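Local structure of early transcribed membrane protein 13 (Plasmodium falciparum, 2VWA) at residues N13-V19 and S71-E77; Q36-E40 and K90-N94. The protein is of unknown function but binds phosphatidylethanolamine through its soluble domain, and is probably essential for liver-stage development of the malaria parasite. One frame throughout, in Å; residues are numbered along the deposited sequence.

Contact 1. Residues N13-V19 and S71-E77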
ATOM      1  N   ASN A  13      11.319   4.036  -8.978  1.00 23.47           N
ATOM      2  CA  ASN A  13      11.393   5.324  -8.296  1.00 21.31           C
ATOM      3  C   ASN A  13      12.834   5.759  -8.397  1.00 21.12           C
ATOM      4  O   ASN A  13      13.727   5.040  -7.938  1.00 20.45           O
ATOM      5  CB  ASN A  13      10.987   5.206  -6.819  1.00 20.85           C
ATOM      6  CG  ASN A  13      10.759   6.577  -6.143  1.00 18.47           C
ATOM      7  OD1 ASN A  13      11.570   7.493  -6.270  1.00 15.22           O
ATOM      8  ND2 ASN A  13       9.648   6.703  -5.420  1.00 12.87           N
ATOM      9  N   LYS A  14      13.064   6.917  -9.014  1.00 20.85           N
ATOM     10  CA  LYS A  14      14.418   7.451  -9.162  1.00 21.48           C
ATOM     11  C   LYS A  14      14.675   8.686  -8.293  1.00 20.65           C
ATOM     12  O   LYS A  14      15.756   9.285  -8.343  1.00 21.26           O
ATOM     13  CB  LYS A  14      14.702   7.787 -10.620  1.00 22.32           C
ATOM     14  CG  LYS A  14      15.199   6.625 -11.430  1.00 25.13           C
ATOM     15  CD  LYS A  14      14.934   6.892 -12.904  1.00 30.28           C
ATOM     16  CE  LYS A  14      15.533   5.801 -13.767  1.00 33.23           C
ATOM     17  NZ  LYS A  14      14.640   5.504 -14.925  1.00 36.38           N
ATOM     18  N   ASN A  15      13.680   9.068  -7.505  1.00 19.00           N
ATOM     19  CA  ASN A  15      13.884  10.059  -6.489  1.00 17.37           C
ATOM     20  C   ASN A  15      14.724   9.518  -5.314  1.00 17.15           C
ATOM     21  O   ASN A  15      14.323   8.535  -4.662  1.00 16.99           O
ATOM     22  CB  ASN A  15      12.538  10.520  -5.987  1.00 16.80           C
ATOM     23  CG  ASN A  15      12.655  11.626  -5.007  1.00 14.87           C
ATOM     24  OD1 ASN A  15      13.619  12.393  -5.035  1.00 14.26           O
ATOM     25  ND2 ASN A  15      11.678  11.732  -4.127  1.00 13.34           N
ATOM     26  N   ASN A  16      15.881  10.144  -5.055  1.00 16.22           N
ATOM     27  CA  ASN A  16      16.629   9.864  -3.807  1.00 15.35           C
ATOM     28  C   ASN A  16      16.627  10.956  -2.736  1.00 13.76           C
ATOM     29  O   ASN A  16      17.464  10.938  -1.851  1.00 13.92           O
ATOM     30  CB  ASN A  16      18.056   9.342  -4.057  1.00 15.56           C
ATOM     31  CG  ASN A  16      18.100   8.225  -5.117  1.00 18.52           C
ATOM     32  OD1 ASN A  16      17.800   8.455  -6.297  1.00 18.91           O
ATOM     33  ND2 ASN A  16      18.471   7.018  -4.694  1.00 20.02           N
ATOM     34  N   VAL A  17      15.657  11.860  -2.793  1.00 11.80           N
ATOM     35  CA  VAL A  17      15.509  12.916  -1.791  1.00 10.78           C
ATOM     36  C   VAL A  17      14.295  12.654  -0.873  1.00 10.41           C
ATOM     37  O   VAL A  17      13.150  12.841  -1.291  1.00 10.56           O
ATOM     38  CB  VAL A  17      15.338  14.298  -2.467  1.00 10.57           C
ATOM     39  CG1 VAL A  17      15.255  15.408  -1.421  1.00  7.93           C
ATOM     40  CG2 VAL A  17      16.510  14.559  -3.419  1.00 10.31           C
ATOM     41  N   ASP A  18      14.556  12.210   0.355  1.00  9.14           N
ATOM     42  CA  ASP A  18      13.504  11.855   1.307  1.00  8.26           C
ATOM     43  C   ASP A  18      12.543  13.019   1.612  1.00  7.24           C
ATOM     44  O   ASP A  18      12.981  14.188   1.692  1.00  6.54           O
ATOM     45  CB  ASP A  18      14.106  11.424   2.655  1.00  8.93           C
ATOM     46  CG  ASP A  18      14.908  10.133   2.589  1.00 10.47           C
ATOM     47  OD1 ASP A  18      14.788   9.368   1.607  1.00 13.27           O
ATOM     48  OD2 ASP A  18      15.663   9.870   3.560  1.00 11.80           O
ATOM     49  N   VAL A  19      11.252  12.701   1.794  1.00  5.29           N
ATOM     50  CA  VAL A  19      10.345  13.648   2.447  1.00  4.18           C
ATOM     51  C   VAL A  19      10.593  13.533   3.962  1.00  4.57           C
ATOM     52  O   VAL A  19      11.228  12.583   4.412  1.00  4.43           O
ATOM     53  CB  VAL A  19       8.844  13.365   2.142  1.00  4.45           C
ATOM     54  CG1 VAL A  19       8.551  13.416   0.649  1.00  2.00           C
ATOM     55  CG2 VAL A  19       8.370  12.002   2.822  1.00  2.21           C
ATOM     56  N   SER A  71       6.226  12.842  -3.562  1.00 14.42           N
ATOM     57  CA  SER A  71       7.206  11.940  -4.103  1.00 13.71           C
ATOM     58  C   SER A  71       8.149  11.441  -3.013  1.00 13.35           C
ATOM     59  O   SER A  71       9.093  12.139  -2.614  1.00 13.56           O
ATOM     60  CB  SER A  71       7.971  12.585  -5.264  1.00 13.48           C
ATOM     61  OG  SER A  71       9.061  11.753  -5.640  1.00 14.38           O
ATOM     62  N   LEU A  72       7.877  10.225  -2.544  1.00 12.30           N
ATOM     63  CA  LEU A  72       8.747   9.512  -1.616  1.00 11.20           C
ATOM     64  C   LEU A  72      10.042   9.234  -2.313  1.00 10.83           C
ATOM     65  O   LEU A  72      10.084   9.197  -3.539  1.00 10.12           O
ATOM     66  CB  LEU A  72       8.106   8.186  -1.213  1.00 10.73           C
ATOM     67  CG  LEU A  72       7.315   8.132   0.106  1.00 11.58           C
ATOM     68  CD1 LEU A  72       6.603   9.410   0.450  1.00  9.95           C
ATOM     69  CD2 LEU A  72       6.345   6.930   0.186  1.00 10.87           C
ATOM     70  N   SER A  73      11.109   9.061  -1.543  1.00 10.54           N
ATOM     71  CA  SER A  73      12.325   8.504  -2.115  1.00 10.96           C
ATOM     72  C   SER A  73      12.219   6.986  -2.321  1.00 11.85           C
ATOM     73  O   SER A  73      11.346   6.332  -1.724  1.00 11.10           O
ATOM     74  CB  SER A  73      13.512   8.839  -1.234  1.00 10.62           C
ATOM     75  OG  SER A  73      13.415   8.154  -0.018  1.00  9.18           O
ATOM     76  N   LYS A  74      13.103   6.431  -3.164  1.00 13.25           N
ATOM     77  CA  LYS A  74      13.097   4.997  -3.461  1.00 14.87           C
ATOM     78  C   LYS A  74      13.135   4.234  -2.155  1.00 14.56           C
ATOM     79  O   LYS A  74      12.327   3.313  -1.934  1.00 14.57           O
ATOM     80  CB  LYS A  74      14.291   4.584  -4.331  1.00 15.01           C
ATOM     81  CG  LYS A  74      14.111   3.211  -5.026  1.00 17.40           C
ATOM     82  CD  LYS A  74      15.442   2.517  -5.360  1.00 18.97           C
ATOM     83  CE  LYS A  74      15.943   2.803  -6.798  1.00 26.08           C
ATOM     84  NZ  LYS A  74      16.475   4.204  -7.030  1.00 28.81           N
ATOM     85  N   TYR A  75      14.040   4.643  -1.270  1.00 14.43           N
ATOM     86  CA  TYR A  75      14.164   3.993   0.029  1.00 14.65           C
ATOM     87  C   TYR A  75      12.867   4.123   0.854  1.00 14.07           C
ATOM     88  O   TYR A  75      12.488   3.181   1.570  1.00 14.49           O
ATOM     89  CB  TYR A  75      15.416   4.488   0.788  1.00 15.78           C
ATOM     90  CG  TYR A  75      15.369   4.345   2.300  1.00 17.71           C
ATOM     91  CD1 TYR A  75      15.927   3.238   2.962  1.00 19.33           C
ATOM     92  CD2 TYR A  75      14.792   5.345   3.077  1.00 19.71           C
ATOM     93  CE1 TYR A  75      15.873   3.146   4.373  1.00 18.35           C
ATOM     94  CE2 TYR A  75      14.731   5.259   4.449  1.00 18.08           C
ATOM     95  CZ  TYR A  75      15.253   4.177   5.082  1.00 18.46           C
ATOM     96  OH  TYR A  75      15.150   4.186   6.452  1.00 21.51           O
ATOM     97  N   GLN A  76      12.179   5.263   0.732  1.00 12.15           N
ATOM     98  CA  GLN A  76      10.965   5.480   1.496  1.00 11.01           C
ATOM     99  C   GLN A  76       9.819   4.682   0.922  1.00 11.04           C
ATOM    100  O   GLN A  76       8.959   4.248   1.649  1.00 10.25           O
ATOM    101  CB  GLN A  76      10.592   6.951   1.548  1.00 10.01           C
ATOM    102  CG  GLN A  76      11.131   7.663   2.761  1.00  9.07           C
ATOM    103  CD  GLN A  76      11.124   9.168   2.613  1.00  5.94           C
ATOM    104  OE1 GLN A  76      11.135   9.686   1.505  1.00  7.57           O
ATOM    105  NE2 GLN A  76      11.096   9.875   3.728  1.00  2.91           N
ATOM    106  N   GLU A  77       9.836   4.491  -0.390  1.00 11.30           N
ATOM    107  CA  GLU A  77       8.807   3.750  -1.095  1.00 11.99           C
ATOM    108  C   GLU A  77       8.877   2.267  -0.724  1.00 11.31           C
ATOM    109  O   GLU A  77       7.857   1.676  -0.418  1.00 11.21           O
ATOM    110  CB  GLU A  77       8.920   3.981  -2.622  1.00 11.89           C
ATOM    111  CG  GLU A  77       7.948   3.142  -3.458  1.00 14.06           C
ATOM    112  CD  GLU A  77       7.978   3.448  -4.943  1.00 14.69           C
ATOM    113  OE1 GLU A  77       7.707   4.622  -5.344  1.00 17.47           O
ATOM    114  OE2 GLU A  77       8.248   2.491  -5.714  1.00 18.21           O
TER
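Asn13 and Asn15 reach across from the loop with their side-chain amides, and both give a hydrogen to Leu72 O. The bond from Asn15 ND2 is weak, while that from Asn13 ND2 (3.2 Å) comes from well above the carbonyl plane. Asn13 ND2 also points almost straight at Glu77 OE1 (2.8 Å, 173° at the hydrogen), approaching from above the carboxylate plane. Glu77 OE1 takes a second hydrogen from Gln65 NE2 of helix 54-67, a second-shell bond that helps fix the carboxylate. CG of each asparagine stands anti to its own N (chi1 -168° and -175°), and each OD1 accepts from the backbone N two residues on, so two successive Asx turns shape the loop.

Backbone carbonyls of the loop are met from the helix start. Lys74 N bonds to Asn15 O (2.9 Å), nearly along the C=O axis, and Lys74 NZ curls back to Asn13 O (3.0 Å) in its carbonyl plane. The amide of Gln76 pairs with the backbone of Val19 at both ends: OE1 accepts from Val19 N (3.0 Å) on a lone pair, and NE2 donates to Val19 O (2.8 Å). Ser73 N adds a second bond to Gln76 OE1. Ser73 OG to Asp18 OD1 is modelled too short for its length to be trusted.

Apolar contact is slight, Val19 CG2 meeting Leu72 CD1 at 3.9 Å.

Ser73 OG accepts from Gln76 N, which with Ser73 N to Gln76 OE1 completes a capping box at the N terminus of helix 74-99, against which the loop is pinned.

Contact 2. Residues Q36-E40 and K90-N94; sequences QKHFE and KVYAN. With PTY (phosphatidylethanolamine), chain G.
Val91 sits between the two helices, its two methyls turned to different neighbours, where helix 21-41 crosses helix 74-99 within an all-helical domain. The segment axes run 40° apart and come no closer than 10.8 Å, a spacing bridged by side chains. Val91 CG1 touches Phe39 CD2 at 3.8 Å, the two side chains lying alongside and pointing opposite ways, and it also lies against Glu40 OE2. Val91 CG2 rests on Gln36 OE1 (3.7 Å). Phe39, its CG anti to the backbone N (chi1 -177°), is aimed at the other helix, and its CZ meets Tyr92 CD1 at 3.8 Å. CD1 arrives at the edge of the phenylalanine ring, near its plane, and the two ring planes stand 86° apart.

Beside Val91, the polar ends of Gln36 and Glu40 reach the phosphate of bound phosphatidylethanolamine. Gln36 NE2 gives a weak hydrogen bond to phosphate oxygen O12 (3.1 Å), and Glu40 OE1 lies 2.8 Å from the same O12. A carboxylate so near a phosphate would be expected to hold a proton more readily than one in water. Lys90 contributes its aliphatic part, CB lying against acyl-chain carbon C13 (3.7 Å).

Further out, His87 NE2 is hydrogen-bonded to Gln36 OE1 and so helps fix which way the amide faces, while Lys47 and Val51 pack on both Phe39 and Tyr92. Helix-to-helix contact here is thus also one wall of the lipid pocket. Within helix 21-41, Gln36 NE2 also donates to Glu40 OE2 (3.3 Å), reaching it from above the carboxylate plane.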
ATOM      1  N   GLN A  36      -6.460  -0.929   2.952  1.00 11.13           N
ATOM      2  CA  GLN A  36      -7.340  -1.682   3.825  1.00 10.75           C
ATOM      3  C   GLN A  36      -8.742  -1.726   3.211  1.00 11.85           C
ATOM      4  O   GLN A  36      -9.320  -2.803   3.040  1.00 11.40           O
ATOM      5  CB  GLN A  36      -7.381  -1.044   5.201  1.00 10.03           C
ATOM      6  CG  GLN A  36      -8.397  -1.704   6.099  1.00  9.44           C
ATOM      7  CD  GLN A  36      -8.253  -1.323   7.537  1.00  9.99           C
ATOM      8  OE1 GLN A  36      -7.188  -0.879   8.006  1.00  8.03           O
ATOM      9  NE2 GLN A  36      -9.328  -1.513   8.268  1.00 12.57           N
ATOM     10  N   LYS A  37      -9.288  -0.555   2.873  1.00 12.73           N
ATOM     11  CA  LYS A  37     -10.583  -0.512   2.179  1.00 14.18           C
ATOM     12  C   LYS A  37     -10.613  -1.288   0.875  1.00 13.30           C
ATOM     13  O   LYS A  37     -11.605  -1.956   0.598  1.00 13.84           O
ATOM     14  CB  LYS A  37     -11.047   0.906   1.910  1.00 14.66           C
ATOM     15  CG  LYS A  37     -11.612   1.568   3.124  1.00 18.66           C
ATOM     16  CD  LYS A  37     -11.320   3.056   3.018  1.00 25.71           C
ATOM     17  CE  LYS A  37     -11.868   3.810   4.208  1.00 27.99           C
ATOM     18  NZ  LYS A  37     -12.238   5.176   3.739  1.00 30.54           N
ATOM     19  N   HIS A  38      -9.559  -1.187   0.069  1.00 12.35           N
ATOM     20  CA  HIS A  38      -9.502  -1.988  -1.146  1.00 11.48           C
ATOM     21  C   HIS A  38      -9.475  -3.485  -0.828  1.00 10.88           C
ATOM     22  O   HIS A  38     -10.179  -4.264  -1.448  1.00 11.10           O
ATOM     23  CB  HIS A  38      -8.321  -1.602  -2.021  1.00 11.51           C
ATOM     24  CG  HIS A  38      -8.353  -2.235  -3.378  1.00 12.28           C
ATOM     25  ND1 HIS A  38      -7.703  -3.419  -3.665  1.00 12.95           N
ATOM     26  CD2 HIS A  38      -8.971  -1.856  -4.525  1.00 11.99           C
ATOM     27  CE1 HIS A  38      -7.912  -3.735  -4.933  1.00 12.51           C
ATOM     28  NE2 HIS A  38      -8.670  -2.800  -5.479  1.00 10.56           N
ATOM     29  N   PHE A  39      -8.686  -3.879   0.164  1.00  9.69           N
ATOM     30  CA  PHE A  39      -8.532  -5.292   0.499  1.00  8.58           C
ATOM     31  C   PHE A  39      -9.788  -5.907   1.095  1.00  9.10           C
ATOM     32  O   PHE A  39     -10.043  -7.091   0.924  1.00  8.38           O
ATOM     33  CB  PHE A  39      -7.376  -5.447   1.458  1.00  6.99           C
ATOM     34  CG  PHE A  39      -7.056  -6.864   1.834  1.00  5.42           C
ATOM     35  CD1 PHE A  39      -6.259  -7.651   1.002  1.00  3.46           C
ATOM     36  CD2 PHE A  39      -7.495  -7.389   3.055  1.00  2.00           C
ATOM     37  CE1 PHE A  39      -5.906  -8.941   1.373  1.00  4.52           C
ATOM     38  CE2 PHE A  39      -7.165  -8.678   3.440  1.00  2.00           C
ATOM     39  CZ  PHE A  39      -6.369  -9.462   2.613  1.00  3.51           C
ATOM     40  N   GLU A  40     -10.577  -5.092   1.780  1.00 10.34           N
ATOM     41  CA  GLU A  40     -11.730  -5.580   2.484  1.00 12.28           C
ATOM     42  C   GLU A  40     -12.861  -5.776   1.499  1.00 12.44           C
ATOM     43  O   GLU A  40     -13.800  -6.467   1.798  1.00 12.34           O
ATOM     44  CB  GLU A  40     -12.105  -4.629   3.616  1.00 11.58           C
ATOM     45  CG  GLU A  40     -11.279  -4.883   4.892  1.00 14.70           C
ATOM     46  CD  GLU A  40     -11.526  -3.863   6.035  1.00 16.91           C
ATOM     47  OE1 GLU A  40     -12.196  -2.810   5.805  1.00 24.05           O
ATOM     48  OE2 GLU A  40     -11.030  -4.109   7.168  1.00 20.73           O
ATOM     49  N   LYS A  90      -2.409  -8.049   9.324  1.00  4.90           N
ATOM     50  CA  LYS A  90      -3.286  -7.797  10.455  1.00  6.31           C
ATOM     51  C   LYS A  90      -4.770  -7.566  10.070  1.00  6.30           C
ATOM     52  O   LYS A  90      -5.694  -8.007  10.763  1.00  5.80           O
ATOM     53  CB  LYS A  90      -2.760  -6.604  11.225  1.00  6.51           C
ATOM     54  CG  LYS A  90      -1.416  -6.824  11.865  1.00  8.92           C
ATOM     55  CD  LYS A  90      -1.339  -5.895  13.046  1.00 15.74           C
ATOM     56  CE  LYS A  90       0.034  -5.384  13.293  1.00 21.56           C
ATOM     57  NZ  LYS A  90       0.363  -4.304  12.326  1.00 24.36           N
ATOM     58  N   VAL A  91      -4.991  -6.870   8.965  1.00  6.47           N
ATOM     59  CA  VAL A  91      -6.338  -6.732   8.460  1.00  6.81           C
ATOM     60  C   VAL A  91      -6.898  -8.142   8.169  1.00  7.93           C
ATOM     61  O   VAL A  91      -7.991  -8.478   8.595  1.00  8.34           O
ATOM     62  CB  VAL A  91      -6.383  -5.801   7.208  1.00  6.93           C
ATOM     63  CG1 VAL A  91      -7.762  -5.852   6.531  1.00  4.09           C
ATOM     64  CG2 VAL A  91      -5.985  -4.342   7.582  1.00  2.72           C
ATOM     65  N   TYR A  92      -6.109  -8.965   7.482  1.00  8.12           N
ATOM     66  CA  TYR A  92      -6.500 -10.319   7.137  1.00  8.15           C
ATOM     67  C   TYR A  92      -6.751 -11.201   8.348  1.00  7.70           C
ATOM     68  O   TYR A  92      -7.650 -12.019   8.348  1.00  7.35           O
ATOM     69  CB  TYR A  92      -5.396 -10.948   6.290  1.00  8.75           C
ATOM     70  CG  TYR A  92      -5.784 -12.220   5.576  1.00  8.53           C
ATOM     71  CD1 TYR A  92      -7.032 -12.332   4.956  1.00  9.56           C
ATOM     72  CD2 TYR A  92      -4.905 -13.304   5.502  1.00  8.14           C
ATOM     73  CE1 TYR A  92      -7.397 -13.476   4.277  1.00  9.40           C
ATOM     74  CE2 TYR A  92      -5.267 -14.478   4.823  1.00 10.37           C
ATOM     75  CZ  TYR A  92      -6.523 -14.540   4.209  1.00 10.28           C
ATOM     76  OH  TYR A  92      -6.942 -15.646   3.530  1.00 11.15           O
ATOM     77  N   ALA A  93      -5.924 -11.048   9.374  1.00  8.29           N
ATOM     78  CA  ALA A  93      -6.098 -11.780  10.629  1.00  7.86           C
ATOM     79  C   ALA A  93      -7.464 -11.522  11.210  1.00  8.08           C
ATOM     80  O   ALA A  93      -8.135 -12.439  11.654  1.00  7.66           O
ATOM     81  CB  ALA A  93      -5.045 -11.388  11.616  1.00  6.92           C
ATOM     82  N   ASN A  94      -7.864 -10.261  11.196  1.00  9.12           N
ATOM     83  CA  ASN A  94      -9.120  -9.871  11.777  1.00 11.22           C
ATOM     84  C   ASN A  94     -10.285 -10.403  10.944  1.00 11.60           C
ATOM     85  O   ASN A  94     -11.247 -10.936  11.498  1.00 12.19           O
ATOM     86  CB  ASN A  94      -9.170  -8.364  12.022  1.00 11.63           C
ATOM     87  CG  ASN A  94     -10.596  -7.851  12.233  1.00 16.17           C
ATOM     88  OD1 ASN A  94     -11.254  -7.386  11.288  1.00 19.06           O
ATOM     89  ND2 ASN A  94     -11.087  -7.941  13.475  1.00 18.80           N
TER
HETATM   90  C1  PTY G1230     -10.774  -1.097  12.048  0.50 54.27           C
HETATM   91  C2  PTY G1230     -15.495  -4.553   9.957  0.50 54.13           C
HETATM   92  C3  PTY G1230     -14.571  -4.326   8.763  0.50 54.62           C
HETATM   93  O4  PTY G1230      -9.565  -0.482  12.493  0.50 54.98           O
HETATM   94  C5  PTY G1230     -11.698  -3.238  11.186  0.50 54.18           C
HETATM   95  C6  PTY G1230     -10.440  -2.379  11.294  0.50 53.78           C
HETATM   96  O7  PTY G1230      -9.403  -3.090  11.982  0.50 52.71           O
HETATM   97  C8  PTY G1230      -8.394  -3.702  11.113  0.50 51.87           C
HETATM   98  O10 PTY G1230      -8.742  -4.329  10.124  0.50 51.14           O
HETATM   99  C11 PTY G1230      -6.917  -3.582  11.433  0.50 51.01           C
HETATM  100  C12 PTY G1230      -6.642  -4.139  12.830  0.50 50.74           C
HETATM  101  C13 PTY G1230      -5.174  -4.492  13.060  0.50 50.29           C
HETATM  102  C14 PTY G1230      -4.306  -3.261  13.298  0.50 50.41           C
HETATM  103  C15 PTY G1230      -3.977  -3.063  14.776  0.50 50.21           C
HETATM  104  C16 PTY G1230      -3.513  -1.634  15.060  0.50 49.53           C
HETATM  105  C17 PTY G1230      -2.005  -1.511  14.845  0.50 49.58           C
HETATM  106  C18 PTY G1230      -1.505  -0.088  15.061  0.50 49.51           C
HETATM  107  C19 PTY G1230       0.003  -0.081  15.290  0.50 49.48           C
HETATM  108  C20 PTY G1230       0.742   0.539  14.106  0.50 49.47           C
HETATM  109  C21 PTY G1230       1.540  -0.493  13.314  0.50 48.93           C
HETATM  110  C22 PTY G1230       2.897  -0.774  13.958  0.50 49.25           C
HETATM  111  C23 PTY G1230       4.056  -0.180  13.162  0.50 48.93           C
HETATM  112  C24 PTY G1230       4.752  -1.228  12.293  0.50 48.20           C
HETATM  113  C25 PTY G1230       5.462  -0.530  11.137  0.50 47.89           C
HETATM  114  C26 PTY G1230       5.908  -1.487  10.037  0.50 47.19           C
HETATM  115  C27 PTY G1230       6.897  -0.760   9.137  0.50 47.16           C
HETATM  116  C28 PTY G1230       7.878  -1.688   8.436  0.50 47.63           C
HETATM  117  C29 PTY G1230       8.602  -0.921   7.346  0.50 47.22           C
HETATM  118  C30 PTY G1230      -9.313  -0.255  13.911  0.50 55.26           C
HETATM  119  C31 PTY G1230      -8.932  -1.404  14.822  0.50 55.66           C
HETATM  120  O30 PTY G1230      -9.416   0.880  14.347  0.50 54.83           O
HETATM  121  C32 PTY G1230      -7.471  -1.296  15.252  0.50 55.98           C
HETATM  122  C33 PTY G1230      -7.205  -2.163  16.480  0.50 56.76           C
HETATM  123  C34 PTY G1230      -6.414  -1.406  17.547  0.50 57.11           C
HETATM  124  C35 PTY G1230      -5.811  -2.376  18.564  0.50 57.66           C
HETATM  125  C36 PTY G1230      -6.044  -1.885  19.991  0.50 58.29           C
HETATM  126  C37 PTY G1230      -4.746  -1.409  20.636  0.50 58.60           C
HETATM  127  C38 PTY G1230      -5.009  -0.274  21.621  0.50 59.34           C
HETATM  128  C39 PTY G1230      -4.437   1.052  21.123  0.50 59.81           C
HETATM  129  C40 PTY G1230      -3.335   1.573  22.049  0.50 60.07           C
HETATM  130  C41 PTY G1230      -2.409   2.548  21.326  0.50 60.01           C
HETATM  131  C42 PTY G1230      -0.991   1.991  21.202  0.50 60.05           C
HETATM  132  C43 PTY G1230       0.045   3.112  21.169  0.50 60.21           C
HETATM  133  C44 PTY G1230       1.044   2.907  20.047  0.50 59.94           C
HETATM  134  P1  PTY G1230     -13.171  -2.099   9.262  0.50 55.81           P
HETATM  135  O11 PTY G1230     -14.370  -2.924   8.553  0.50 55.03           O
HETATM  136  O12 PTY G1230     -12.436  -1.331   8.187  0.50 54.74           O
HETATM  137  O13 PTY G1230     -13.754  -1.338  10.433  0.50 55.55           O
HETATM  138  O14 PTY G1230     -12.175  -3.244   9.837  0.50 54.95           O
HETATM  139  N1  PTY G1230     -16.768  -5.065   9.488  0.50 53.40           N

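Overall arrangement
From the N terminus the chain first passes through 13-19, a loop, and then runs along helix 21-41, whose C-terminal part carries 36-40. Two further helices, 44-50 and 54-67, lead to 71-77 and into helix 74-99, which holds 90-94. Contact 1 thus closes a loop with 51 intervening residues and contact 2 one with 49; because the segments alternate along the chain, the two closures cross. Helix 74-99 is shared: contact 1 ties its start to the N-terminal loop, contact 2 its later part to helix 21-41 beside the lipid headgroup. Their centres lie 26 Å apart, on opposite sides of the chain's centre, without touching.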